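Local coordinates for sialyltransferase 0160 (Photobacterium damselae, PDB 4R84), which catalyses the transfer of sialic acid from a CMP-activated donor to an acceptor sugar, as a GT-B glycosyltransferase, at residues 230-235 against 282-287. Numbering follows the deposited sequence.
Sequences ISLYDD and YNWHKL
Ile230 and Trp284 meet through matching first torsions: in each the outgoing gamma atom, CG1 of the isoleucine (chi1 -58°) and CG of the tryptophan (chi1 -72°), lies beside the backbone N and anti to the carbonyl carbon. With chi2 of Ile230 also extended, at 177°, its CD1 methyl reaches Trp284 CE3 at 3.6 Å, approaching the six-membered ring obliquely while the two side chains cross at about a right angle. Leu232, two residues along the strand and thus on the same side of it, brings its CD1 to 4.4 Å from Trp284 CD1, on the pyrrole part of the indole, a looser contact that is also oblique to the ring. One flat side chain thereby spans two alternate residues on one side of a strand. Strand 225-233 belongs to the mainly parallel sheet of a Rossmann-like domain in this GT-B enzyme, and runs parallel to strand 290-294. More than half of the intervening chain is helical and none of it is strand, making this a beta-alpha-beta crossover between neighbouring parallel strands; 282-287 is the loop that leads back into the sheet, where Tyr292 packs against both Leu232 and Trp284. Leu267, at the end of helix 252-267, touches the Trp284 side chain, whose NE1 is hydrogen-bonded to the carbonyl O of Asn280. Where the strand ends, the contact turns polar. A water donates a short bond, 2.5 Å, to Asp234 OD1. The same water is hydrogen-bonded to Tyr282 OH at 2.8 Å and sits at the edge of the phenol, in the plane of its ring. The other carboxylate oxygen, Asp234 OD2, is held by Tyr240 OH and the backbone N of Leu295, which fixes the turn of this buried acid.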
loop_
_atom_site.group_PDB
_atom_site.type_symbol
_atom_site.label_atom_id
_atom_site.label_comp_id
_atom_site.label_asym_id
_atom_site.label_seq_id
_atom_site.Cartn_x
_atom_site.Cartn_y
_atom_site.Cartn_z
ATOM N N ILE A 230 9.031 -5.464 -6.705
ATOM C CA ILE A 230 7.687 -5.070 -7.113
ATOM C C ILE A 230 6.757 -5.413 -5.958
ATOM O O ILE A 230 6.812 -6.524 -5.451
ATOM C CB ILE A 230 7.236 -5.809 -8.389
ATOM C CG1 ILE A 230 8.211 -5.549 -9.529
ATOM C CG2 ILE A 230 5.810 -5.392 -8.796
ATOM C CD1 ILE A 230 7.868 -6.314 -10.815
ATOM N N SER A 231 5.965 -4.445 -5.500
ATOM C CA SER A 231 4.962 -4.710 -4.452
ATOM C C SER A 231 3.603 -4.422 -5.050
ATOM O O SER A 231 3.347 -3.293 -5.477
ATOM C CB SER A 231 5.185 -3.851 -3.202
ATOM O OG SER A 231 6.410 -4.162 -2.538
ATOM N N LEU A 232 2.730 -5.431 -5.057
ATOM C CA LEU A 232 1.403 -5.300 -5.645
ATOM C C LEU A 232 0.357 -5.393 -4.548
ATOM O O LEU A 232 0.461 -6.240 -3.664
ATOM C CB LEU A 232 1.179 -6.387 -6.705
ATOM C CG LEU A 232 2.231 -6.411 -7.817
ATOM C CD1 LEU A 232 1.940 -7.533 -8.797
ATOM C CD2 LEU A 232 2.305 -5.075 -8.566
ATOM N N TYR A 233 -0.619 -4.489 -4.581
ATOM C CA TYR A 233 -1.654 -4.429 -3.549
ATOM C C TYR A 233 -3.037 -4.589 -4.154
ATOM O O TYR A 233 -3.378 -3.912 -5.123
ATOM C CB TYR A 233 -1.600 -3.093 -2.795
ATOM C CG TYR A 233 -0.254 -2.798 -2.149
ATOM C CD1 TYR A 233 0.806 -2.305 -2.912
ATOM C CD2 TYR A 233 -0.048 -3.000 -0.791
ATOM C CE1 TYR A 233 2.040 -2.020 -2.333
ATOM C CE2 TYR A 233 1.201 -2.724 -0.198
ATOM C CZ TYR A 233 2.227 -2.244 -0.979
ATOM O OH TYR A 233 3.449 -1.970 -0.411
ATOM N N ASP A 234 -3.851 -5.465 -3.578
ATOM C CA ASP A 234 -5.270 -5.495 -3.941
ATOM C C ASP A 234 -5.901 -4.141 -3.727
ATOM O O ASP A 234 -5.586 -3.478 -2.747
ATOM C CB ASP A 234 -6.045 -6.494 -3.081
ATOM C CG ASP A 234 -5.735 -7.923 -3.408
ATOM O OD1 ASP A 234 -5.315 -8.211 -4.546
ATOM O OD2 ASP A 234 -5.931 -8.766 -2.505
ATOM N N ASP A 235 -6.817 -3.728 -4.597
ATOM C CA ASP A 235 -7.521 -2.482 -4.296
ATOM C C ASP A 235 -8.873 -2.712 -3.634
ATOM O O ASP A 235 -9.473 -1.781 -3.113
ATOM C CB ASP A 235 -7.662 -1.593 -5.525
ATOM C CG ASP A 235 -8.431 -2.225 -6.637
ATOM O OD1 ASP A 235 -8.844 -3.388 -6.506
ATOM O OD2 ASP A 235 -8.619 -1.526 -7.658
ATOM N N TYR A 282 -0.501 -12.445 -12.249
ATOM C CA TYR A 282 0.086 -13.283 -11.212
ATOM C C TYR A 282 1.319 -14.049 -11.683
ATOM O O TYR A 282 1.645 -15.108 -11.149
ATOM C CB TYR A 282 -0.958 -14.262 -10.655
ATOM C CG TYR A 282 -2.008 -13.580 -9.813
ATOM C CD1 TYR A 282 -1.664 -12.916 -8.642
ATOM C CD2 TYR A 282 -3.343 -13.609 -10.185
ATOM C CE1 TYR A 282 -2.624 -12.288 -7.869
ATOM C CE2 TYR A 282 -4.315 -12.985 -9.421
ATOM C CZ TYR A 282 -3.959 -12.334 -8.268
ATOM O OH TYR A 282 -4.926 -11.717 -7.515
ATOM N N ASN A 283 2.012 -13.501 -12.675
ATOM C CA ASN A 283 3.292 -14.063 -13.121
ATOM C C ASN A 283 4.497 -13.171 -12.832
ATOM O O ASN A 283 5.615 -13.491 -13.239
ATOM C CB ASN A 283 3.257 -14.345 -14.617
ATOM C CG ASN A 283 2.735 -15.718 -14.936
ATOM O OD1 ASN A 283 2.857 -16.648 -14.131
ATOM N ND2 ASN A 283 2.144 -15.860 -16.116
ATOM N N TRP A 284 4.280 -12.044 -12.168
ATOM C CA TRP A 284 5.382 -11.101 -11.969
ATOM C C TRP A 284 6.466 -11.680 -11.069
ATOM O O TRP A 284 7.646 -11.372 -11.252
ATOM C CB TRP A 284 4.861 -9.779 -11.422
ATOM C CG TRP A 284 4.111 -9.041 -12.503
ATOM C CD1 TRP A 284 2.786 -9.155 -12.811
ATOM C CD2 TRP A 284 4.660 -8.104 -13.431
ATOM N NE1 TRP A 284 2.480 -8.344 -13.879
ATOM C CE2 TRP A 284 3.622 -7.692 -14.282
ATOM C CE3 TRP A 284 5.946 -7.578 -13.638
ATOM C CZ2 TRP A 284 3.812 -6.764 -15.311
ATOM C CZ3 TRP A 284 6.138 -6.660 -14.659
ATOM C CH2 TRP A 284 5.075 -6.260 -15.482
ATOM N N HIS A 285 6.077 -12.539 -10.129
ATOM C CA HIS A 285 7.048 -13.132 -9.201
ATOM C C HIS A 285 7.985 -14.142 -9.880
ATOM O O HIS A 285 8.995 -14.538 -9.302
ATOM C CB HIS A 285 6.319 -13.798 -8.036
ATOM C CG HIS A 285 5.546 -15.014 -8.431
ATOM N ND1 HIS A 285 4.504 -14.968 -9.332
ATOM C CD2 HIS A 285 5.657 -16.308 -8.046
ATOM C CE1 HIS A 285 4.012 -16.185 -9.495
ATOM N NE2 HIS A 285 4.694 -17.015 -8.724
ATOM N N LYS A 286 7.650 -14.541 -11.106
ATOM C CA LYS A 286 8.489 -15.440 -11.908
ATOM C C LYS A 286 9.617 -14.682 -12.584
ATOM O O LYS A 286 10.581 -15.274 -13.071
ATOM C CB LYS A 286 7.648 -16.154 -12.977
ATOM C CG LYS A 286 6.579 -17.119 -12.476
ATOM C CD LYS A 286 7.175 -18.434 -12.001
ATOM C CE LYS A 286 7.428 -18.461 -10.516
ATOM N NZ LYS A 286 8.019 -19.768 -10.107
ATOM N N LEU A 287 9.491 -13.367 -12.634
ATOM C CA LEU A 287 10.454 -12.548 -13.368
ATOM C C LEU A 287 11.193 -11.528 -12.513
ATOM O O LEU A 287 12.316 -11.120 -12.850
ATOM C CB LEU A 287 9.743 -11.825 -14.515
ATOM C CG LEU A 287 9.063 -12.749 -15.530
ATOM C CD1 LEU A 287 8.304 -11.943 -16.577
ATOM C CD2 LEU A 287 10.069 -13.664 -16.197
HETATM O O HOH W 1 -4.231 -10.376 -5.140
#